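Local coordinates for protein-L-isoaspartate O-methyltransferase beta-aspartate methyltransferase (Plasmodium falciparum, PDB 2PBF) that probably transfers a methyl group from S-adenosyl-L-methionine to isoaspartyl residues of damaged proteins, a first step toward their repair, at residues 192-203 / 214-222; 39-50 / 60-68. All blocks are in the same frame, centred on the assembly; numbering follows the deposited sequence.

In the fold
The two contacts illustrate how distant parts of a Rossmann-like methyltransferase fold converge on one cofactor. Their centres lie about 21 Å apart, and interaction 2 closes in the chain before interaction 1 opens. Helix 64-74, which begins in interaction 2, packs against the hairpin of interaction 1: M66 CE meets F221 CZ at 3.3 Å and V219 CG1 at 4.0 Å. Closer to the ligand, V222 CG1 and T60 OG1 come within 4.0 Å. Both contacts touch S-adenosyl-L-homocysteine in different places. Interaction 2 binds its carboxylate through S62 and H67, whereas interaction 1 brings V222 against the sulfur and the neighbouring ribose carbon.

Interaction 1: residues 192-203 / 214-222; sequences PIEEDYTQVLYE and DRLFDVCFV. With SAH (S-adenosyl-L-homocysteine), chain C.
L201 packs diagonally against V219 across the antiparallel beta hairpin of strands 198-205 and 212-219, which completes the mixed sheet in the order 3-2-1-4-5-6-7. Opposite L201 the pairing is broken by a beta bulge: L216 N donates to L201 O, while L201 N donates to F217 O. The tight side faces helix 64-74, where L201 also packs on L69. There L201 CB meets V219 CG1 at 3.8 Å, and P192 CG sits over the face of the F221 ring, 3.5 Å from its centroid and 15° off the normal. The Q199 side chain extends the pairing to F221. Its amide lies along the F221 backbone, OE1 accepting from F221 N in an almost straight bond (2.8 Å, 174°) and NE2 donating to F221 O at 3.2 Å, a pair that fixes the amide's rotation.

The other side is looser and more polar. R215 runs beside Y202, laying CA over the phenol face, and its NE forms a salt bridge with E195 OE1 whose hydrogen bond is weak and bent; E195 OE2 accepts from Y202 OH. T198 OG1 donates to D218 OD1 at 2.9 Å, arriving 59° out of the carboxylate plane. Where 214-222 reaches the cofactor pocket, V222 CG2 lies 3.5 Å from C5' of S-adenosyl-L-homocysteine.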
loop_
_atom_site.group_PDB
_atom_site.type_symbol
_atom_site.label_atom_id
_atom_site.label_comp_id
_atom_site.label_asym_id
_atom_site.label_seq_id
_atom_site.Cartn_x
_atom_site.Cartn_y
_atom_site.Cartn_z
ATOM N N PRO A 192 8.065 -7.014 -2.036
ATOM C CA PRO A 192 8.470 -8.408 -2.301
ATOM C C PRO A 192 9.464 -8.469 -3.464
ATOM O O PRO A 192 9.231 -7.855 -4.492
ATOM C CB PRO A 192 7.151 -9.096 -2.678
ATOM C CG PRO A 192 6.040 -8.038 -2.388
ATOM C CD PRO A 192 6.738 -6.727 -2.616
ATOM N N ILE A 193 10.564 -9.200 -3.289
ATOM C CA ILE A 193 11.530 -9.428 -4.383
ATOM C C ILE A 193 11.718 -10.943 -4.616
ATOM O O ILE A 193 11.938 -11.689 -3.657
ATOM C CB ILE A 193 12.873 -8.682 -4.128
ATOM C CG1 ILE A 193 12.621 -7.164 -3.961
ATOM C CG2 ILE A 193 13.902 -8.942 -5.272
ATOM C CD1 ILE A 193 13.642 -6.433 -3.143
ATOM N N GLU A 194 11.564 -11.392 -5.862
ATOM C CA GLU A 194 11.875 -12.785 -6.237
ATOM C C GLU A 194 13.332 -13.108 -5.900
ATOM O O GLU A 194 14.281 -12.555 -6.484
ATOM C CB GLU A 194 11.706 -13.053 -7.724
ATOM C CG GLU A 194 10.412 -12.684 -8.399
ATOM C CD GLU A 194 10.498 -12.884 -9.931
ATOM O OE1 GLU A 194 11.531 -13.413 -10.429
ATOM O OE2 GLU A 194 9.531 -12.526 -10.642
ATOM N N GLU A 195 13.503 -13.996 -4.946
ATOM C CA GLU A 195 14.818 -14.432 -4.558
ATOM C C GLU A 195 14.844 -15.947 -4.709
ATOM O O GLU A 195 14.268 -16.671 -3.878
ATOM C CB GLU A 195 15.040 -14.042 -3.116
ATOM C CG GLU A 195 16.420 -14.323 -2.603
ATOM C CD GLU A 195 16.653 -13.581 -1.331
ATOM O OE1 GLU A 195 16.725 -14.248 -0.275
ATOM O OE2 GLU A 195 16.709 -12.327 -1.406
ATOM N N ASP A 196 15.496 -16.390 -5.787
ATOM C CA ASP A 196 15.550 -17.789 -6.233
ATOM C C ASP A 196 14.143 -18.370 -6.409
ATOM O O ASP A 196 13.474 -18.050 -7.401
ATOM C CB ASP A 196 16.447 -18.640 -5.327
ATOM N N TYR A 197 13.678 -19.158 -5.438
ATOM C CA TYR A 197 12.415 -19.910 -5.575
ATOM C C TYR A 197 11.309 -19.421 -4.671
ATOM O O TYR A 197 10.314 -20.116 -4.487
ATOM C CB TYR A 197 12.636 -21.418 -5.318
ATOM C CG TYR A 197 13.486 -22.018 -6.379
ATOM C CD1 TYR A 197 12.948 -22.360 -7.626
ATOM C CD2 TYR A 197 14.849 -22.163 -6.171
ATOM C CE1 TYR A 197 13.753 -22.873 -8.606
ATOM C CE2 TYR A 197 15.664 -22.656 -7.141
ATOM C CZ TYR A 197 15.124 -23.011 -8.344
ATOM O OH TYR A 197 15.977 -23.507 -9.271
ATOM N N THR A 198 11.490 -18.241 -4.091
ATOM C CA THR A 198 10.439 -17.603 -3.328
ATOM C C THR A 198 10.290 -16.126 -3.698
ATOM O O THR A 198 11.110 -15.578 -4.449
ATOM C CB THR A 198 10.629 -17.795 -1.797
ATOM O OG1 THR A 198 11.730 -17.013 -1.336
ATOM C CG2 THR A 198 10.874 -19.254 -1.461
ATOM N N GLN A 199 9.186 -15.516 -3.259
ATOM C CA GLN A 199 9.109 -14.058 -3.186
ATOM C C GLN A 199 9.385 -13.706 -1.736
ATOM O O GLN A 199 8.794 -14.293 -0.837
ATOM C CB GLN A 199 7.750 -13.541 -3.651
ATOM C CG GLN A 199 7.450 -13.852 -5.121
ATOM C CD GLN A 199 5.986 -13.692 -5.499
ATOM O OE1 GLN A 199 5.095 -13.763 -4.659
ATOM N NE2 GLN A 199 5.738 -13.485 -6.785
ATOM N N VAL A 200 10.321 -12.792 -1.524
ATOM C CA VAL A 200 10.768 -12.416 -0.189
ATOM C C VAL A 200 10.416 -10.968 0.117
ATOM O O VAL A 200 10.856 -10.046 -0.573
ATOM C CB VAL A 200 12.310 -12.636 0.022
ATOM C CG1 VAL A 200 12.688 -12.365 1.474
ATOM C CG2 VAL A 200 12.729 -14.062 -0.347
ATOM N N LEU A 201 9.644 -10.776 1.175
ATOM C CA LEU A 201 9.290 -9.436 1.601
ATOM C C LEU A 201 10.467 -8.767 2.283
ATOM O O LEU A 201 10.950 -9.263 3.298
ATOM C CB LEU A 201 8.064 -9.444 2.534
ATOM C CG LEU A 201 7.381 -8.086 2.760
ATOM C CD1 LEU A 201 6.529 -7.692 1.552
ATOM C CD2 LEU A 201 6.539 -8.176 4.005
ATOM N N TYR A 202 10.892 -7.636 1.718
ATOM C CA TYR A 202 12.028 -6.851 2.186
ATOM C C TYR A 202 11.606 -5.526 2.798
ATOM O O TYR A 202 10.720 -4.844 2.288
ATOM C CB TYR A 202 12.999 -6.563 1.026
ATOM C CG TYR A 202 14.034 -7.630 0.830
ATOM C CD1 TYR A 202 13.773 -8.751 0.050
ATOM C CD2 TYR A 202 15.282 -7.526 1.452
ATOM C CE1 TYR A 202 14.720 -9.737 -0.116
ATOM C CE2 TYR A 202 16.244 -8.499 1.305
ATOM C CZ TYR A 202 15.968 -9.606 0.522
ATOM O OH TYR A 202 16.948 -10.569 0.379
ATOM N N GLU A 203 12.244 -5.169 3.895
ATOM C CA GLU A 203 12.170 -3.813 4.414
ATOM C C GLU A 203 13.494 -3.075 4.164
ATOM O O GLU A 203 14.541 -3.409 4.735
ATOM C CB GLU A 203 11.801 -3.814 5.891
ATOM C CG GLU A 203 11.737 -2.433 6.501
ATOM C CD GLU A 203 11.365 -2.492 7.953
ATOM O OE1 GLU A 203 10.244 -2.963 8.264
ATOM O OE2 GLU A 203 12.205 -2.074 8.784
ATOM N N ASP A 214 16.657 -5.525 4.592
ATOM C CA ASP A 214 16.230 -6.370 5.704
ATOM C C ASP A 214 15.268 -7.439 5.199
ATOM O O ASP A 214 14.120 -7.145 4.842
ATOM C CB ASP A 214 15.575 -5.504 6.779
ATOM C CG ASP A 214 15.397 -6.215 8.102
ATOM O OD1 ASP A 214 15.617 -7.448 8.198
ATOM O OD2 ASP A 214 15.025 -5.508 9.067
ATOM N N ARG A 215 15.761 -8.674 5.166
ATOM C CA ARG A 215 15.047 -9.816 4.609
ATOM C C ARG A 215 14.021 -10.282 5.637
ATOM O O ARG A 215 14.392 -10.741 6.716
ATOM C CB ARG A 215 16.059 -10.933 4.280
ATOM C CG ARG A 215 15.622 -11.877 3.149
ATOM C CD ARG A 215 16.440 -13.197 3.005
ATOM N NE ARG A 215 15.519 -14.294 2.680
ATOM C CZ ARG A 215 14.859 -15.018 3.590
ATOM N NH1 ARG A 215 15.058 -14.812 4.888
ATOM N NH2 ARG A 215 14.004 -15.960 3.211
ATOM N N LEU A 216 12.735 -10.158 5.327
ATOM C CA LEU A 216 11.705 -10.435 6.340
ATOM C C LEU A 216 11.271 -11.892 6.328
ATOM O O LEU A 216 11.720 -12.673 7.156
ATOM C CB LEU A 216 10.505 -9.473 6.228
ATOM C CG LEU A 216 10.789 -7.996 6.580
ATOM C CD1 LEU A 216 9.513 -7.175 6.517
ATOM C CD2 LEU A 216 11.479 -7.817 7.950
ATOM N N PHE A 217 10.403 -12.254 5.393
ATOM C CA PHE A 217 10.005 -13.647 5.206
ATOM C C PHE A 217 9.382 -13.852 3.825
ATOM O O PHE A 217 9.131 -12.887 3.093
ATOM C CB PHE A 217 9.032 -14.072 6.306
ATOM C CG PHE A 217 7.973 -13.065 6.583
ATOM C CD1 PHE A 217 6.956 -12.836 5.663
ATOM C CD2 PHE A 217 7.990 -12.332 7.762
ATOM C CE1 PHE A 217 5.983 -11.907 5.908
ATOM C CE2 PHE A 217 7.014 -11.384 8.017
ATOM C CZ PHE A 217 6.013 -11.173 7.085
ATOM N N ASP A 218 9.131 -15.119 3.487
ATOM C CA ASP A 218 8.562 -15.490 2.215
ATOM C C ASP A 218 7.091 -15.085 2.131
ATOM O O ASP A 218 6.356 -15.172 3.113
ATOM C CB ASP A 218 8.744 -16.982 1.968
ATOM C CG ASP A 218 10.202 -17.394 1.999
ATOM O OD1 ASP A 218 11.033 -16.639 1.443
ATOM O OD2 ASP A 218 10.516 -18.455 2.598
ATOM N N VAL A 219 6.687 -14.634 0.947
ATOM C CA VAL A 219 5.341 -14.125 0.719
ATOM C C VAL A 219 4.840 -14.565 -0.648
ATOM O O VAL A 219 5.594 -15.114 -1.440
ATOM C CB VAL A 219 5.267 -12.561 0.830
ATOM C CG1 VAL A 219 5.322 -12.105 2.276
ATOM C CG2 VAL A 219 6.351 -11.868 0.004
ATOM N N CYS A 220 3.555 -14.339 -0.906
ATOM C CA CYS A 220 2.938 -14.603 -2.198
ATOM C C CYS A 220 2.183 -13.346 -2.686
ATOM O O CYS A 220 1.155 -12.951 -2.114
ATOM C CB CYS A 220 2.002 -15.817 -2.097
ATOM S SG CYS A 220 2.874 -17.345 -1.606
ATOM N N PHE A 221 2.721 -12.712 -3.728
ATOM C CA PHE A 221 2.143 -11.511 -4.302
ATOM C C PHE A 221 1.991 -11.670 -5.799
ATOM O O PHE A 221 2.719 -12.434 -6.407
ATOM C CB PHE A 221 3.052 -10.319 -4.048
ATOM C CG PHE A 221 2.910 -9.710 -2.685
ATOM C CD1 PHE A 221 2.182 -8.522 -2.511
ATOM C CD2 PHE A 221 3.527 -10.285 -1.584
ATOM C CE1 PHE A 221 2.054 -7.937 -1.273
ATOM C CE2 PHE A 221 3.409 -9.712 -0.330
ATOM C CZ PHE A 221 2.683 -8.536 -0.163
ATOM N N VAL A 222 1.053 -10.939 -6.385
ATOM C CA VAL A 222 0.996 -10.804 -7.835
ATOM C C VAL A 222 2.317 -10.133 -8.284
ATOM O O VAL A 222 2.984 -9.460 -7.491
ATOM C CB VAL A 222 -0.278 -10.016 -8.344
ATOM C CG1 VAL A 222 -1.482 -10.157 -7.382
ATOM C CG2 VAL A 222 0.010 -8.546 -8.573
HETATM N N SAH C . -2.461 -3.162 -2.547
HETATM C CA SAH C . -3.311 -3.807 -3.580
HETATM C CB SAH C . -2.533 -4.921 -4.234
HETATM C CG SAH C . -3.187 -5.257 -5.568
HETATM S SD SAH C . -2.308 -6.568 -6.422
HETATM C C SAH C . -4.647 -4.323 -3.036
HETATM O O SAH C . -4.655 -4.954 -1.976
HETATM O OXT SAH C . -5.727 -4.110 -3.645
HETATM C "C5'" SAH C . -0.945 -5.551 -7.044
HETATM C "C4'" SAH C . -1.328 -4.442 -8.026
HETATM O "O4'" SAH C . -0.140 -3.999 -8.620
HETATM C "C3'" SAH C . -2.257 -4.820 -9.171
HETATM O "O3'" SAH C . -3.421 -4.013 -9.107
HETATM C "C2'" SAH C . -1.442 -4.560 -10.430
HETATM O "O2'" SAH C . -2.228 -4.050 -11.484
HETATM C "C1'" SAH C . -0.438 -3.542 -9.929
HETATM N N9 SAH C . 0.843 -3.481 -10.667
HETATM C C8 SAH C . 1.532 -4.541 -11.182
HETATM N N7 SAH C . 2.676 -4.072 -11.731
HETATM C C5 SAH C . 2.722 -2.727 -11.600
HETATM C C6 SAH C . 3.647 -1.759 -12.009
HETATM N N6 SAH C . 4.755 -2.063 -12.671
HETATM N N1 SAH C . 3.424 -0.443 -11.693
HETATM C C2 SAH C . 2.279 -0.082 -11.008
HETATM N N3 SAH C . 1.381 -1.050 -10.633
HETATM C C4 SAH C . 1.586 -2.353 -10.919
#

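Interaction 2: residues 39-50 / 60-68. With SAH (S-adenosyl-L-homocysteine), chain C.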
loop_
_atom_site.group_PDB
_atom_site.type_symbol
_atom_site.label_atom_id
_atom_site.label_comp_id
_atom_site.label_asym_id
_atom_site.label_seq_id
_atom_site.Cartn_x
_atom_site.Cartn_y
_atom_site.Cartn_z
ATOM N N ARG A 39 -13.260 -3.215 4.630
ATOM C CA ARG A 39 -12.838 -4.019 3.469
ATOM C C ARG A 39 -13.953 -4.263 2.455
ATOM O O ARG A 39 -13.699 -4.284 1.241
ATOM C CB ARG A 39 -12.232 -5.349 3.941
ATOM C CG ARG A 39 -11.474 -6.152 2.884
ATOM C CD ARG A 39 -10.898 -7.459 3.473
ATOM N NE ARG A 39 -10.544 -8.439 2.441
ATOM C CZ ARG A 39 -9.398 -8.434 1.740
ATOM N NH1 ARG A 39 -8.478 -7.516 1.980
ATOM N NH2 ARG A 39 -9.171 -9.354 0.809
ATOM N N GLY A 40 -15.183 -4.416 2.953
ATOM C CA GLY A 40 -16.386 -4.564 2.113
ATOM C C GLY A 40 -16.714 -3.401 1.190
ATOM O O GLY A 40 -17.484 -3.540 0.231
ATOM N N LYS A 41 -16.120 -2.245 1.459
ATOM C CA LYS A 41 -16.254 -1.094 0.557
ATOM C C LYS A 41 -15.205 -1.149 -0.571
ATOM O O LYS A 41 -15.225 -0.334 -1.497
ATOM C CB LYS A 41 -16.152 0.221 1.351
ATOM C CG LYS A 41 -17.130 0.308 2.508
ATOM C CD LYS A 41 -18.430 0.973 2.086
ATOM C CE LYS A 41 -19.154 1.570 3.287
ATOM N NZ LYS A 41 -20.065 2.701 2.903
ATOM N N TYR A 42 -14.305 -2.130 -0.478
ATOM C CA TYR A 42 -13.160 -2.278 -1.389
ATOM C C TYR A 42 -13.161 -3.564 -2.222
ATOM O O TYR A 42 -12.465 -3.674 -3.251
ATOM C CB TYR A 42 -11.839 -2.064 -0.627
ATOM C CG TYR A 42 -11.741 -0.615 -0.249
ATOM C CD1 TYR A 42 -11.096 0.303 -1.083
ATOM C CD2 TYR A 42 -12.377 -0.141 0.891
ATOM C CE1 TYR A 42 -11.059 1.667 -0.756
ATOM C CE2 TYR A 42 -12.360 1.204 1.219
ATOM C CZ TYR A 42 -11.698 2.097 0.400
ATOM O OH TYR A 42 -11.679 3.415 0.758
ATOM N N ILE A 43 -13.952 -4.519 -1.768
ATOM C CA ILE A 43 -14.219 -5.745 -2.503
ATOM C C ILE A 43 -15.616 -6.255 -2.152
ATOM O O ILE A 43 -16.006 -6.257 -0.987
ATOM C CB ILE A 43 -13.146 -6.842 -2.257
ATOM C CG1 ILE A 43 -13.314 -7.992 -3.268
ATOM C CG2 ILE A 43 -13.176 -7.350 -0.831
ATOM C CD1 ILE A 43 -12.580 -7.789 -4.550
ATOM N N LYS A 44 -16.359 -6.672 -3.172
ATOM C CA LYS A 44 -17.718 -7.192 -2.982
ATOM C C LYS A 44 -17.777 -8.667 -2.529
ATOM O O LYS A 44 -18.511 -8.990 -1.595
ATOM C CB LYS A 44 -18.542 -6.993 -4.265
ATOM C CG LYS A 44 -19.618 -5.899 -4.181
ATOM C CD LYS A 44 -19.006 -4.499 -4.275
ATOM C CE LYS A 44 -20.074 -3.414 -4.388
ATOM N NZ LYS A 44 -19.822 -2.581 -5.602
ATOM N N GLU A 45 -17.019 -9.552 -3.181
ATOM C CA GLU A 45 -17.094 -10.973 -2.859
ATOM C C GLU A 45 -16.336 -11.296 -1.575
ATOM O O GLU A 45 -15.228 -10.787 -1.354
ATOM C CB GLU A 45 -16.601 -11.873 -3.997
ATOM C CG GLU A 45 -17.118 -13.324 -3.834
ATOM C CD GLU A 45 -16.214 -14.420 -4.428
ATOM O OE1 GLU A 45 -16.629 -15.616 -4.364
ATOM O OE2 GLU A 45 -15.117 -14.099 -4.959
ATOM N N ILE A 46 -16.951 -12.150 -0.747
ATOM C CA ILE A 46 -16.428 -12.565 0.574
ATOM C C ILE A 46 -15.453 -11.535 1.160
ATOM O O ILE A 46 -14.277 -11.834 1.397
ATOM C CB ILE A 46 -15.800 -13.978 0.527
ATOM C CG1 ILE A 46 -14.746 -14.053 -0.598
ATOM C CG2 ILE A 46 -16.894 -15.051 0.390
ATOM C CD1 ILE A 46 -13.742 -15.163 -0.439
ATOM N N PRO A 47 -15.939 -10.307 1.387
ATOM C CA PRO A 47 -15.022 -9.245 1.787
ATOM C C PRO A 47 -14.287 -9.431 3.132
ATOM O O PRO A 47 -13.309 -8.750 3.364
ATOM C CB PRO A 47 -15.932 -8.020 1.842
ATOM C CG PRO A 47 -17.308 -8.622 2.154
ATOM C CD PRO A 47 -17.335 -9.823 1.299
ATOM N N TYR A 48 -14.739 -10.323 4.007
ATOM C CA TYR A 48 -14.114 -10.429 5.343
ATOM C C TYR A 48 -13.371 -11.720 5.619
ATOM O O TYR A 48 -12.902 -11.966 6.728
ATOM C CB TYR A 48 -15.157 -10.168 6.422
ATOM C CG TYR A 48 -15.874 -8.863 6.178
ATOM C CD1 TYR A 48 -15.165 -7.653 6.166
ATOM C CD2 TYR A 48 -17.250 -8.837 5.957
ATOM C CE1 TYR A 48 -15.803 -6.446 5.936
ATOM C CE2 TYR A 48 -17.920 -7.613 5.737
ATOM C CZ TYR A 48 -17.187 -6.429 5.733
ATOM O OH TYR A 48 -17.826 -5.232 5.513
ATOM N N ILE A 49 -13.242 -12.543 4.602
ATOM C CA ILE A 49 -12.470 -13.752 4.746
ATOM C C ILE A 49 -10.998 -13.425 4.543
ATOM O O ILE A 49 -10.632 -12.635 3.667
ATOM C CB ILE A 49 -13.019 -14.866 3.840
ATOM C CG1 ILE A 49 -14.445 -15.219 4.338
ATOM C CG2 ILE A 49 -12.098 -16.079 3.848
ATOM C CD1 ILE A 49 -14.925 -16.499 3.837
ATOM N N ASP A 50 -10.158 -14.015 5.379
ATOM C CA ASP A 50 -8.732 -13.749 5.315
ATOM C C ASP A 50 -8.038 -14.521 4.191
ATOM O O ASP A 50 -7.385 -15.536 4.417
ATOM C CB ASP A 50 -8.055 -13.996 6.644
ATOM C CG ASP A 50 -6.600 -13.567 6.624
ATOM O OD1 ASP A 50 -6.301 -12.502 6.038
ATOM O OD2 ASP A 50 -5.758 -14.297 7.179
ATOM N N THR A 60 -5.727 -9.585 -7.543
ATOM C CA THR A 60 -6.517 -9.726 -6.348
ATOM C C THR A 60 -6.283 -8.527 -5.424
ATOM O O THR A 60 -5.228 -7.878 -5.467
ATOM C CB THR A 60 -6.156 -11.035 -5.604
ATOM O OG1 THR A 60 -4.755 -11.025 -5.317
ATOM C CG2 THR A 60 -6.488 -12.285 -6.465
ATOM N N ILE A 61 -7.293 -8.212 -4.615
ATOM C CA ILE A 61 -7.072 -7.413 -3.422
ATOM C C ILE A 61 -6.350 -8.382 -2.479
ATOM O O ILE A 61 -6.727 -9.546 -2.381
ATOM C CB ILE A 61 -8.403 -6.906 -2.824
ATOM C CG1 ILE A 61 -8.171 -6.077 -1.541
ATOM C CG2 ILE A 61 -9.338 -8.070 -2.534
ATOM C CD1 ILE A 61 -9.446 -5.377 -1.024
ATOM N N SER A 62 -5.300 -7.926 -1.815
ATOM C CA SER A 62 -4.534 -8.810 -0.930
ATOM C C SER A 62 -5.350 -9.346 0.268
ATOM O O SER A 62 -6.385 -8.779 0.648
ATOM C CB SER A 62 -3.251 -8.128 -0.466
ATOM O OG SER A 62 -2.502 -7.658 -1.583
ATOM N N ALA A 63 -4.891 -10.475 0.815
ATOM C CA ALA A 63 -5.455 -10.992 2.039
ATOM C C ALA A 63 -5.308 -9.928 3.117
ATOM O O ALA A 63 -4.305 -9.210 3.154
ATOM C CB ALA A 63 -4.780 -12.265 2.449
ATOM N N PRO A 64 -6.345 -9.778 3.955
ATOM C CA PRO A 64 -6.234 -8.874 5.080
ATOM C C PRO A 64 -4.922 -9.014 5.899
ATOM O O PRO A 64 -4.406 -8.001 6.336
ATOM C CB PRO A 64 -7.462 -9.208 5.921
ATOM C CG PRO A 64 -8.475 -9.711 4.942
ATOM C CD PRO A 64 -7.682 -10.398 3.862
ATOM N N HIS A 65 -4.372 -10.218 6.054
ATOM C CA HIS A 65 -3.148 -10.378 6.857
ATOM C C HIS A 65 -1.964 -9.710 6.161
ATOM O O HIS A 65 -1.055 -9.220 6.824
ATOM C CB HIS A 65 -2.854 -11.845 7.229
ATOM C CG HIS A 65 -2.585 -12.730 6.056
ATOM N ND1 HIS A 65 -3.420 -13.766 5.706
ATOM C CD2 HIS A 65 -1.616 -12.694 5.114
ATOM C CE1 HIS A 65 -2.957 -14.349 4.617
ATOM N NE2 HIS A 65 -1.862 -13.717 4.239
ATOM N N MET A 66 -2.011 -9.650 4.829
ATOM C CA MET A 66 -0.954 -9.012 4.074
ATOM C C MET A 66 -1.022 -7.511 4.160
ATOM O O MET A 66 0.036 -6.882 4.272
ATOM C CB MET A 66 -0.911 -9.454 2.610
ATOM C CG MET A 66 -0.152 -10.757 2.364
ATOM S SD MET A 66 1.396 -11.016 3.333
ATOM C CE MET A 66 2.323 -9.512 3.012
ATOM N N HIS A 67 -2.245 -6.948 4.126
ATOM C CA HIS A 67 -2.428 -5.523 4.389
ATOM C C HIS A 67 -1.967 -5.218 5.815
ATOM O O HIS A 67 -1.257 -4.219 6.055
ATOM C CB HIS A 67 -3.891 -5.066 4.245
ATOM C CG HIS A 67 -4.435 -5.084 2.842
ATOM N ND1 HIS A 67 -5.754 -5.377 2.576
ATOM C CD2 HIS A 67 -3.856 -4.822 1.639
ATOM C CE1 HIS A 67 -5.966 -5.320 1.270
ATOM N NE2 HIS A 67 -4.832 -4.969 0.677
ATOM N N ALA A 68 -2.395 -6.049 6.767
ATOM C CA ALA A 68 -2.086 -5.788 8.179
ATOM C C ALA A 68 -0.580 -5.790 8.416
ATOM O O ALA A 68 -0.063 -4.901 9.084
ATOM C CB ALA A 68 -2.761 -6.800 9.079
HETATM N N SAH C . -2.461 -3.162 -2.547
HETATM C CA SAH C . -3.311 -3.807 -3.580
HETATM C CB SAH C . -2.533 -4.921 -4.234
HETATM C CG SAH C . -3.187 -5.257 -5.568
HETATM S SD SAH C . -2.308 -6.568 -6.422
HETATM C C SAH C . -4.647 -4.323 -3.036
HETATM O O SAH C . -4.655 -4.954 -1.976
HETATM O OXT SAH C . -5.727 -4.110 -3.645
HETATM C "C5'" SAH C . -0.945 -5.551 -7.044
HETATM C "C4'" SAH C . -1.328 -4.442 -8.026
HETATM O "O4'" SAH C . -0.140 -3.999 -8.620
HETATM C "C3'" SAH C . -2.257 -4.820 -9.171
HETATM O "O3'" SAH C . -3.421 -4.013 -9.107
HETATM C "C2'" SAH C . -1.442 -4.560 -10.430
HETATM O "O2'" SAH C . -2.228 -4.050 -11.484
HETATM C "C1'" SAH C . -0.438 -3.542 -9.929
HETATM N N9 SAH C . 0.843 -3.481 -10.667
HETATM C C8 SAH C . 1.532 -4.541 -11.182
HETATM N N7 SAH C . 2.676 -4.072 -11.731
HETATM C C5 SAH C . 2.722 -2.727 -11.600
HETATM C C6 SAH C . 3.647 -1.759 -12.009
HETATM N N6 SAH C . 4.755 -2.063 -12.671
HETATM N N1 SAH C . 3.424 -0.443 -11.693
HETATM C C2 SAH C . 2.279 -0.082 -11.008
HETATM N N3 SAH C . 1.381 -1.050 -10.633
HETATM C C4 SAH C . 1.586 -2.353 -10.919
HETATM O O HOH W 1 -8.054 -5.618 3.985
#
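R39 grips the backbone of S62 end-on, NH1 and NH2 each donating to S62 O at 2.8 Å with the oxygen near the guanidinium plane. A second grip joins D50 to the first turn of helix 64-74. H65 ND1 donates to D50 OD2 at 2.8 Å in a nearly straight bond (172°), the imidazole standing almost perpendicular to the carboxylate, and H65 N donates to OD1. R22 is a further partner of OD2, through a salt bridge. The carboxylate oxygen O of S-adenosyl-L-homocysteine accepts from H67 NE2 at 2.7 Å and from S62 N at 3.0 Å. R39 NH1 also donates to a water that is bonded in turn to H67 ND1.

Around these bonds the packing is close. With CG anti to the backbone N (chi1 -167°) and the chain extended to NE, R39 slides its flat end between two apolar groups: P64 CD is 3.3 Å above the centre of one face, and I61 CD1 covers the rim of the other. Farther out, I61 CG2 meets I43 CD1 at 3.8 Å.

R39 is thus a second-shell residue, bonded to S62 directly and linked to H67 through a water; it probably steadies both, and its charge may favour the cofactor carboxylate.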